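Local coordinates for putative NADPH:quinone reductase (Bacillus thuringiensis, PDB 3GMS), which probably reduces quinones or related substrates with NADPH, as a member of the medium-chain dehydrogenase/reductase superfamily, at residues E69-V74 with T121-Y126; P114-D119 with L290-Q295; N128-W133 with E282-L287. All coordinates share one frame; numbering follows the deposited sequence. Where two conformers were deposited one is given.

Interaction 1: residues E69-V74 with T121-Y126; sequences EGVGIV and TAAQMY
The carboxylate of Glu-69 reaches over to the turn at residues 122-125 and takes the backbone N-H of Tyr-126. The acid belongs to the GroES-like part, just before strand 71-77, and the turn follows helix 119-122. The bond from Tyr-126 N to Glu-69 OE2 is 2.9 Å long with an N-H...O angle of 155°. The donor meets OE2 on its syn side, tilted 31° out of the carboxylate plane. Glu-69 CG sits between the backbone N and the carbonyl carbon (chi1 73°), and the chain then runs extended to the turn. The carboxylate stands nearly at right angles to the ring of Tyr-126. Nearer the backbone, Glu-69 CB lies at the ring edge, in its plane, 3.9 Å from Tyr-126 CD2. The phenol oxygen of Tyr-126 bonds to Asn-272.

One water donates to Glu-69 OE2 and to Ala-122 O and accepts from Gly-70 N. A second lies between Glu-69 OE1 and Gln-124 O, close enough to bridge them. Asn-45 also bonds to OE1. Beside the carboxylate, Val-71 CG2 rests 4.0 Å from Ala-122 CB, and its CG1 faces Ala-123 CB.

Glu-69 OE2 also lies 3.1 Å from Ala-123 O, acceptor against acceptor. The Tyr-126 N-H and the waters probably offset this repulsion. The buried carboxylate probably holds the type I turn against the loop that leads into strand 71-77.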
loop_
_atom_site.group_PDB
_atom_site.type_symbol
_atom_site.label_atom_id
_atom_site.label_comp_id
_atom_site.label_asym_id
_atom_site.label_seq_id
_atom_site.Cartn_x
_atom_site.Cartn_y
_atom_site.Cartn_z
ATOM N N GLU A 69 5.771 -2.512 6.447
ATOM C CA GLU A 69 6.014 -3.809 5.800
ATOM C C GLU A 69 7.492 -4.153 5.566
ATOM O O GLU A 69 8.393 -3.345 5.837
ATOM C CB GLU A 69 5.153 -3.983 4.540
ATOM C CG GLU A 69 5.572 -3.172 3.376
ATOM C CD GLU A 69 4.744 -3.469 2.117
ATOM O OE1 GLU A 69 4.362 -2.493 1.487
ATOM O OE2 GLU A 69 4.512 -4.648 1.730
ATOM N N GLY A 70 7.721 -5.351 5.065
ATOM C CA GLY A 70 9.071 -5.862 4.799
ATOM C C GLY A 70 9.159 -7.350 5.107
ATOM O O GLY A 70 8.202 -7.949 5.622
ATOM N N VAL A 71 10.323 -7.927 4.825
ATOM C CA VAL A 71 10.513 -9.361 4.955
ATOM C C VAL A 71 11.751 -9.598 5.823
ATOM O O VAL A 71 12.684 -8.791 5.809
ATOM C CB VAL A 71 10.709 -9.979 3.563
ATOM C CG1 VAL A 71 11.982 -9.436 2.906
ATOM C CG2 VAL A 71 10.744 -11.511 3.626
ATOM N N GLY A 72 11.754 -10.700 6.572
ATOM C CA GLY A 72 12.929 -11.059 7.384
ATOM C C GLY A 72 12.912 -12.542 7.714
ATOM O O GLY A 72 12.068 -13.290 7.196
ATOM N N ILE A 73 13.854 -12.945 8.575
ATOM C CA ILE A 73 14.036 -14.356 8.981
ATOM C C ILE A 73 13.706 -14.504 10.453
ATOM O O ILE A 73 14.218 -13.752 11.267
ATOM C CB ILE A 73 15.519 -14.796 8.793
ATOM C CG1 ILE A 73 15.949 -14.629 7.350
ATOM C CG2 ILE A 73 15.737 -16.251 9.325
ATOM C CD1 ILE A 73 15.128 -15.466 6.422
ATOM N N VAL A 74 12.855 -15.475 10.789
ATOM C CA VAL A 74 12.502 -15.711 12.167
ATOM C C VAL A 74 13.734 -16.233 12.874
ATOM O O VAL A 74 14.338 -17.202 12.396
ATOM C CB VAL A 74 11.399 -16.783 12.295
ATOM C CG1 VAL A 74 11.059 -17.083 13.764
ATOM C CG2 VAL A 74 10.142 -16.396 11.531
ATOM N N THR A 121 10.448 -8.517 -3.902
ATOM C CA THR A 121 9.051 -8.766 -4.217
ATOM C C THR A 121 8.282 -8.984 -2.919
ATOM O O THR A 121 7.221 -8.389 -2.711
ATOM C CB THR A 121 8.958 -9.983 -5.179
ATOM O OG1 THR A 121 9.644 -9.638 -6.381
ATOM C CG2 THR A 121 7.484 -10.298 -5.496
ATOM N N ALA A 122 8.795 -9.860 -2.033
ATOM C CA ALA A 122 8.126 -10.118 -0.771
ATOM C C ALA A 122 7.924 -8.854 0.071
ATOM O O ALA A 122 6.874 -8.653 0.706
ATOM C CB ALA A 122 8.935 -11.172 0.050
ATOM N N ALA A 123 8.914 -7.984 0.027
ATOM C CA ALA A 123 8.879 -6.772 0.818
ATOM C C ALA A 123 7.768 -5.791 0.371
ATOM O O ALA A 123 7.562 -4.738 1.010
ATOM C CB ALA A 123 10.273 -6.099 0.760
ATOM N N GLN A 124 7.122 -6.087 -0.760
ATOM C CA GLN A 124 6.082 -5.228 -1.335
ATOM C C GLN A 124 4.708 -5.874 -1.323
ATOM O O GLN A 124 3.730 -5.321 -1.896
ATOM C CB GLN A 124 6.449 -4.821 -2.772
ATOM C CG GLN A 124 7.701 -3.970 -2.914
ATOM C CD GLN A 124 7.966 -3.724 -4.381
ATOM O OE1 GLN A 124 7.297 -2.907 -4.995
ATOM N NE2 GLN A 124 8.856 -4.505 -4.966
ATOM N N MET A 125 4.595 -7.010 -0.611
ATOM C CA MET A 125 3.398 -7.856 -0.698
ATOM C C MET A 125 2.152 -7.330 0.046
ATOM O O MET A 125 1.037 -7.733 -0.270
ATOM C CB MET A 125 3.726 -9.276 -0.199
ATOM C CG MET A 125 2.640 -10.394 -0.428
ATOM S SD MET A 125 2.537 -10.977 -2.164
ATOM C CE MET A 125 4.160 -11.616 -2.371
ATOM N N TYR A 126 2.355 -6.443 1.018
ATOM C CA TYR A 126 1.294 -6.086 1.959
ATOM C C TYR A 126 0.485 -4.881 1.528
ATOM O O TYR A 126 -0.614 -5.007 1.051
ATOM C CB TYR A 126 1.904 -5.890 3.339
ATOM C CG TYR A 126 0.970 -5.452 4.467
ATOM C CD1 TYR A 126 -0.411 -5.781 4.482
ATOM C CD2 TYR A 126 1.509 -4.765 5.557
ATOM C CE1 TYR A 126 -1.217 -5.381 5.557
ATOM C CE2 TYR A 126 0.722 -4.370 6.637
ATOM C CZ TYR A 126 -0.641 -4.690 6.625
ATOM O OH TYR A 126 -1.432 -4.299 7.687
HETATM O O HOH W 1 3.003 -2.874 -0.741
HETATM O O HOH W 2 5.927 -6.854 2.930
#

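Interaction 2: residues P114-D119 with L290-Q295; sequences PDSIDD and LVENEQ
Pro-114 to Ile-117 form a type I beta turn whose backbone stays well clear of helix 277-292, the nearest CA atoms being Ser-116 and Glu-292 at 6.9 Å, so side chains make the contact. The deeper part is apolar. Ile-117 CD1 meets Val-291 CG1 at 4.0 Å, and the two side chains cross at about a right angle. Val-291 has CG1 anti to its backbone N (chi1 177°), which turns that methyl to Ile-117. The CG of Glu-292 lies 4.3 Å from the same Ile-117 CD1.

Glu-292 runs extended beyond CG and brings OE2 to the CG-CB side of the proline ring. Its OE2 lies 3.5 Å from Pro-114 CG and 3.8 Å from Pro-114 CB. These are van der Waals contacts to carbon. Ile-288, one turn earlier on the helix, also touches Pro-114 and Ile-117, while Met-125 packs on both Ile-117 and Val-291.

Each segment holds a helix end. Asp-118 is the N-cap of helix 119-122, with its side chain bonded to Phe-120 N, though weakly, and to Thr-121. Helix 277-292 closes in a Schellman motif, with Glu-294 at positive phi. The contact joins the turn before Asp-capped helix 119-122 to the Schellman end of helix 277-292.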
loop_
_atom_site.group_PDB
_atom_site.type_symbol
_atom_site.label_atom_id
_atom_site.label_comp_id
_atom_site.label_asym_id
_atom_site.label_seq_id
_atom_site.Cartn_x
_atom_site.Cartn_y
_atom_site.Cartn_z
ATOM N N PRO A 114 7.294 -18.179 0.391
ATOM C CA PRO A 114 7.921 -19.371 -0.237
ATOM C C PRO A 114 9.262 -19.027 -0.880
ATOM O O PRO A 114 9.513 -17.866 -1.197
ATOM C CB PRO A 114 6.887 -19.781 -1.297
ATOM C CG PRO A 114 6.223 -18.523 -1.684
ATOM C CD PRO A 114 6.170 -17.668 -0.414
ATOM N N ASP A 115 10.125 -20.031 -1.057
ATOM C CA ASP A 115 11.460 -19.828 -1.622
ATOM C C ASP A 115 11.435 -19.207 -3.031
ATOM O O ASP A 115 12.379 -18.518 -3.440
ATOM C CB ASP A 115 12.223 -21.161 -1.652
ATOM C CG ASP A 115 12.490 -21.714 -0.263
ATOM O OD1 ASP A 115 12.318 -20.997 0.744
ATOM O OD2 ASP A 115 12.875 -22.896 -0.178
ATOM N N SER A 116 10.341 -19.457 -3.731
ATOM C CA SER A 116 10.056 -18.926 -5.068
ATOM C C SER A 116 10.068 -17.399 -5.186
ATOM O O SER A 116 10.273 -16.856 -6.270
ATOM C CB SER A 116 8.669 -19.415 -5.484
ATOM O OG SER A 116 8.533 -19.430 -6.884
ATOM N N ILE A 117 9.804 -16.710 -4.080
ATOM C CA ILE A 117 9.618 -15.248 -4.112
ATOM C C ILE A 117 10.826 -14.509 -3.536
ATOM O O ILE A 117 11.223 -14.772 -2.410
ATOM C CB ILE A 117 8.309 -14.866 -3.388
ATOM C CG1 ILE A 117 7.120 -15.496 -4.152
ATOM C CG2 ILE A 117 8.229 -13.334 -3.157
ATOM C CD1 ILE A 117 5.768 -15.020 -3.751
ATOM N N ASP A 118 11.435 -13.636 -4.318
ATOM C CA ASP A 118 12.653 -12.932 -3.850
ATOM C C ASP A 118 12.295 -11.909 -2.749
ATOM O O ASP A 118 11.117 -11.548 -2.591
ATOM C CB ASP A 118 13.375 -12.230 -5.006
ATOM C CG ASP A 118 12.601 -11.022 -5.520
ATOM O OD1 ASP A 118 12.759 -9.904 -4.955
ATOM O OD2 ASP A 118 11.852 -11.165 -6.490
ATOM N N ASP A 119 13.295 -11.487 -1.971
ATOM C CA ASP A 119 13.080 -10.558 -0.836
ATOM C C ASP A 119 12.420 -9.231 -1.265
ATOM O O ASP A 119 11.608 -8.670 -0.531
ATOM C CB ASP A 119 14.409 -10.157 -0.179
ATOM C CG ASP A 119 15.154 -11.323 0.434
ATOM O OD1 ASP A 119 14.547 -12.360 0.784
ATOM O OD2 ASP A 119 16.374 -11.195 0.557
ATOM N N LEU A 290 -0.767 -15.545 -6.887
ATOM C CA LEU A 290 -0.835 -14.625 -8.033
ATOM C C LEU A 290 0.563 -14.137 -8.461
ATOM O O LEU A 290 0.865 -14.041 -9.664
ATOM C CB LEU A 290 -1.733 -13.420 -7.752
ATOM C CG LEU A 290 -3.246 -13.699 -7.680
ATOM C CD1 LEU A 290 -4.009 -12.463 -7.230
ATOM C CD2 LEU A 290 -3.779 -14.267 -9.017
ATOM N N VAL A 291 1.407 -13.874 -7.477
ATOM C CA VAL A 291 2.799 -13.515 -7.758
ATOM C C VAL A 291 3.569 -14.712 -8.330
ATOM O O VAL A 291 4.266 -14.573 -9.336
ATOM C CB VAL A 291 3.511 -12.947 -6.519
ATOM C CG1 VAL A 291 5.015 -12.635 -6.832
ATOM C CG2 VAL A 291 2.821 -11.662 -6.078
ATOM N N GLU A 292 3.419 -15.879 -7.706
ATOM C CA GLU A 292 4.118 -17.094 -8.180
ATOM C C GLU A 292 3.763 -17.400 -9.625
ATOM O O GLU A 292 4.648 -17.760 -10.409
ATOM C CB GLU A 292 3.764 -18.286 -7.334
ATOM C CG GLU A 292 4.506 -18.383 -6.069
ATOM C CD GLU A 292 3.950 -19.467 -5.175
ATOM O OE1 GLU A 292 2.720 -19.729 -5.220
ATOM O OE2 GLU A 292 4.741 -20.040 -4.417
ATOM N N ASN A 293 2.483 -17.249 -9.975
ATOM C CA ASN A 293 1.981 -17.560 -11.326
ATOM C C ASN A 293 2.264 -16.450 -12.308
ATOM O O ASN A 293 1.828 -16.512 -13.455
ATOM C CB ASN A 293 0.468 -17.816 -11.318
ATOM C CG ASN A 293 0.083 -19.030 -10.515
ATOM O OD1 ASN A 293 0.944 -19.795 -10.061
ATOM N ND2 ASN A 293 -1.225 -19.200 -10.288
ATOM N N GLU A 294 2.948 -15.407 -11.852
ATOM C CA GLU A 294 3.238 -14.241 -12.694
ATOM C C GLU A 294 2.016 -13.444 -13.218
ATOM O O GLU A 294 2.122 -12.721 -14.207
ATOM C CB GLU A 294 4.221 -14.634 -13.814
ATOM C CG GLU A 294 5.613 -14.997 -13.238
ATOM C CD GLU A 294 6.637 -15.444 -14.286
ATOM O OE1 GLU A 294 6.263 -16.122 -15.262
ATOM O OE2 GLU A 294 7.834 -15.138 -14.102
ATOM N N GLN A 295 0.885 -13.526 -12.515
ATOM C CA GLN A 295 -0.313 -12.722 -12.825
ATOM C C GLN A 295 -0.199 -11.333 -12.220
ATOM O O GLN A 295 -0.766 -10.355 -12.713
ATOM C CB GLN A 295 -1.557 -13.419 -12.296
ATOM C CG GLN A 295 -1.836 -14.725 -13.029
ATOM C CD GLN A 295 -2.892 -15.522 -12.354
ATOM O OE1 GLN A 295 -2.594 -16.411 -11.566
ATOM N NE2 GLN A 295 -4.140 -15.188 -12.612
#

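Interaction 3: residues N128-W133 with E282-L287; sequences NPLTAW and ETFRHL
Leu-130 and Trp-133 of helix 127-139 pack against Thr-283, His-286 and Leu-287 of helix 277-292. The short segments cross at 103°, with their axes 10.8 Å apart at closest approach. The packing is close in two places, one buried and one partly exposed. The buried one lies around Leu-130. Its CD1 presses on Thr-283 CG2 at 3.4 Å, closer than usual for two carbons, and the two side chains meet at about a right angle. The other branch, CD2, turns to the ring of Phe-284 and comes 4.0 Å from CE1. Leu-287 fills the groove between Pro-129 and Trp-133. Its CD1 reaches Pro-129 CB, and its CD2 lies 4.0 Å from Trp-133 CB. Thr-283 OG1 bonds to Lys-279 O in the preceding turn of its own helix. Thr-283 CG2, anti to the backbone N, is the part turned to Leu-130 and Trp-133, and lies 3.7 Å from Trp-133 CD1. Trp-271 and Leu-268 of helix 268-274 also pack on Leu-130.

The partly exposed side is formed by Trp-133 and His-286. Both carry CG anti to the backbone N, which brings the indole and the imidazole together (Trp-133 chi1 178°). His-286 CD2 sits over one face of the indole, 3.2 Å above the plane and offset to the rim. The closest pair of the whole contact is here, Trp-133 CH2 to His-286 NE2 at 3.1 Å. The planes are inclined at 43°, and the centroids of the imidazole and the six-membered ring are 4.5 Å apart.

The chemistry is thus mostly dispersion between methyls, methylenes and rings. The polar atom His-286 NE2 meets an indole carbon, without a hydrogen bond, and this side of the contact would probably respond to the charge of the imidazole.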
loop_
_atom_site.group_PDB
_atom_site.type_symbol
_atom_site.label_atom_id
_atom_site.label_comp_id
_atom_site.label_asym_id
_atom_site.label_seq_id
_atom_site.Cartn_x
_atom_site.Cartn_y
_atom_site.Cartn_z
ATOM N N ASN A 128 0.141 -2.162 -0.772
ATOM C CA ASN A 128 -0.493 -1.931 -2.066
ATOM C C ASN A 128 -1.296 -3.140 -2.614
ATOM O O ASN A 128 -2.452 -2.919 -3.058
ATOM C CB ASN A 128 0.514 -1.356 -3.069
ATOM C CG ASN A 128 0.993 0.006 -2.636
ATOM O OD1 ASN A 128 0.178 0.797 -2.176
ATOM N ND2 ASN A 128 2.299 0.263 -2.706
ATOM N N PRO A 129 -0.747 -4.378 -2.557
ATOM C CA PRO A 129 -1.500 -5.510 -3.099
ATOM C C PRO A 129 -2.734 -5.813 -2.280
ATOM O O PRO A 129 -3.805 -6.024 -2.857
ATOM C CB PRO A 129 -0.492 -6.683 -3.062
ATOM C CG PRO A 129 0.826 -6.020 -3.125
ATOM C CD PRO A 129 0.647 -4.770 -2.270
ATOM N N LEU A 130 -2.604 -5.855 -0.950
ATOM C CA LEU A 130 -3.791 -6.106 -0.145
ATOM C C LEU A 130 -4.908 -5.043 -0.306
ATOM O O LEU A 130 -6.067 -5.394 -0.422
ATOM C CB LEU A 130 -3.430 -6.324 1.312
ATOM C CG LEU A 130 -4.486 -6.933 2.205
ATOM C CD1 LEU A 130 -4.920 -8.328 1.760
ATOM C CD2 LEU A 130 -3.892 -6.961 3.612
ATOM N N THR A 131 -4.530 -3.766 -0.356
ATOM C CA THR A 131 -5.466 -2.674 -0.617
ATOM C C THR A 131 -6.145 -2.815 -1.987
ATOM O O THR A 131 -7.403 -2.715 -2.094
ATOM C CB THR A 131 -4.801 -1.283 -0.474
ATOM O OG1 THR A 131 -4.342 -1.128 0.877
ATOM C CG2 THR A 131 -5.829 -0.162 -0.757
ATOM N N ALA A 132 -5.346 -3.074 -3.019
ATOM C CA ALA A 132 -5.899 -3.220 -4.359
ATOM C C ALA A 132 -6.843 -4.450 -4.419
ATOM O O ALA A 132 -7.953 -4.345 -4.938
ATOM C CB ALA A 132 -4.769 -3.317 -5.424
ATOM N N TRP A 133 -6.416 -5.578 -3.855
ATOM C CA TRP A 133 -7.195 -6.823 -3.885
ATOM C C TRP A 133 -8.523 -6.720 -3.133
ATOM O O TRP A 133 -9.585 -7.149 -3.641
ATOM C CB TRP A 133 -6.409 -7.970 -3.271
ATOM C CG TRP A 133 -7.214 -9.275 -3.234
ATOM C CD1 TRP A 133 -7.801 -9.837 -2.141
ATOM C CD2 TRP A 133 -7.495 -10.137 -4.333
ATOM N NE1 TRP A 133 -8.418 -11.029 -2.491
ATOM C CE2 TRP A 133 -8.257 -11.224 -3.834
ATOM C CE3 TRP A 133 -7.159 -10.115 -5.692
ATOM C CZ2 TRP A 133 -8.712 -12.277 -4.657
ATOM C CZ3 TRP A 133 -7.602 -11.173 -6.514
ATOM C CH2 TRP A 133 -8.374 -12.236 -5.978
ATOM N N GLU A 282 -5.358 -16.437 4.586
ATOM C CA GLU A 282 -5.831 -17.005 3.328
ATOM C C GLU A 282 -5.725 -16.014 2.192
ATOM O O GLU A 282 -5.402 -16.369 1.053
ATOM C CB GLU A 282 -7.293 -17.394 3.470
ATOM C CG GLU A 282 -7.426 -18.708 4.143
ATOM C CD GLU A 282 -6.970 -19.798 3.202
ATOM O OE1 GLU A 282 -7.719 -20.076 2.244
ATOM O OE2 GLU A 282 -5.852 -20.320 3.395
ATOM N N THR A 283 -5.984 -14.757 2.511
ATOM C CA THR A 283 -5.902 -13.700 1.496
ATOM C C THR A 283 -4.443 -13.528 1.048
ATOM O O THR A 283 -4.166 -13.361 -0.150
ATOM C CB THR A 283 -6.495 -12.363 2.031
ATOM O OG1 THR A 283 -7.854 -12.593 2.425
ATOM C CG2 THR A 283 -6.488 -11.273 0.974
ATOM N N PHE A 284 -3.509 -13.573 1.996
ATOM C CA PHE A 284 -2.089 -13.515 1.611
ATOM C C PHE A 284 -1.699 -14.739 0.788
ATOM O O PHE A 284 -0.939 -14.624 -0.177
ATOM C CB PHE A 284 -1.171 -13.370 2.810
ATOM C CG PHE A 284 -0.915 -11.945 3.184
ATOM C CD1 PHE A 284 -1.687 -11.335 4.130
ATOM C CD2 PHE A 284 0.072 -11.207 2.512
ATOM C CE1 PHE A 284 -1.449 -9.970 4.472
ATOM C CE2 PHE A 284 0.335 -9.869 2.847
ATOM C CZ PHE A 284 -0.445 -9.257 3.832
ATOM N N ARG A 285 -2.248 -15.906 1.129
ATOM C CA ARG A 285 -1.886 -17.105 0.347
ATOM C C ARG A 285 -2.282 -16.932 -1.086
ATOM O O ARG A 285 -1.583 -17.389 -1.988
ATOM C CB ARG A 285 -2.488 -18.383 0.963
ATOM C CG ARG A 285 -1.611 -18.927 2.052
ATOM C CD ARG A 285 -2.032 -20.351 2.486
ATOM N NE ARG A 285 -3.186 -20.252 3.362
ATOM C CZ ARG A 285 -3.123 -19.946 4.663
ATOM N NH1 ARG A 285 -1.951 -19.741 5.270
ATOM N NH2 ARG A 285 -4.235 -19.862 5.364
ATOM N N HIS A 286 -3.387 -16.221 -1.290
ATOM C CA HIS A 286 -3.872 -15.925 -2.593
ATOM C C HIS A 286 -3.020 -14.965 -3.400
ATOM O O HIS A 286 -2.754 -15.219 -4.590
ATOM C CB HIS A 286 -5.330 -15.431 -2.585
ATOM C CG HIS A 286 -5.898 -15.366 -3.962
ATOM N ND1 HIS A 286 -6.131 -16.495 -4.721
ATOM C CD2 HIS A 286 -6.149 -14.312 -4.776
ATOM C CE1 HIS A 286 -6.574 -16.141 -5.913
ATOM N NE2 HIS A 286 -6.592 -14.823 -5.973
ATOM N N LEU A 287 -2.605 -13.873 -2.768
ATOM C CA LEU A 287 -1.713 -12.912 -3.434
ATOM C C LEU A 287 -0.398 -13.605 -3.791
ATOM O O LEU A 287 0.104 -13.412 -4.888
ATOM C CB LEU A 287 -1.420 -11.722 -2.507
ATOM C CG LEU A 287 -2.606 -10.819 -2.142
ATOM C CD1 LEU A 287 -2.158 -9.894 -0.992
ATOM C CD2 LEU A 287 -2.994 -10.007 -3.318
#

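Interactions 2 and 3 share helix 277-292, with centres about 13 Å apart, and Leu-290 CD1 meets Trp-133 CZ3 at 3.9 Å. Interaction 1 lies beside them, its centre about 12 Å from that of interaction 2 and 13 Å from that of interaction 3. Thr-121 CG2 lies 3.7 Å from Val-291 CG1, and Tyr-126 CD1 lies 3.5 Å from Phe-284 CZ. Met-125 packs on Phe-284, Leu-287 and Val-291, with its CE 3.9 Å from Val-291 CG2. Together they probably link the GroES-like part to helices 127-139 and 277-292. The first of these packs on helix 156-168 of the Rossmann-type part. Relatives bind cofactor and substrate between the two parts.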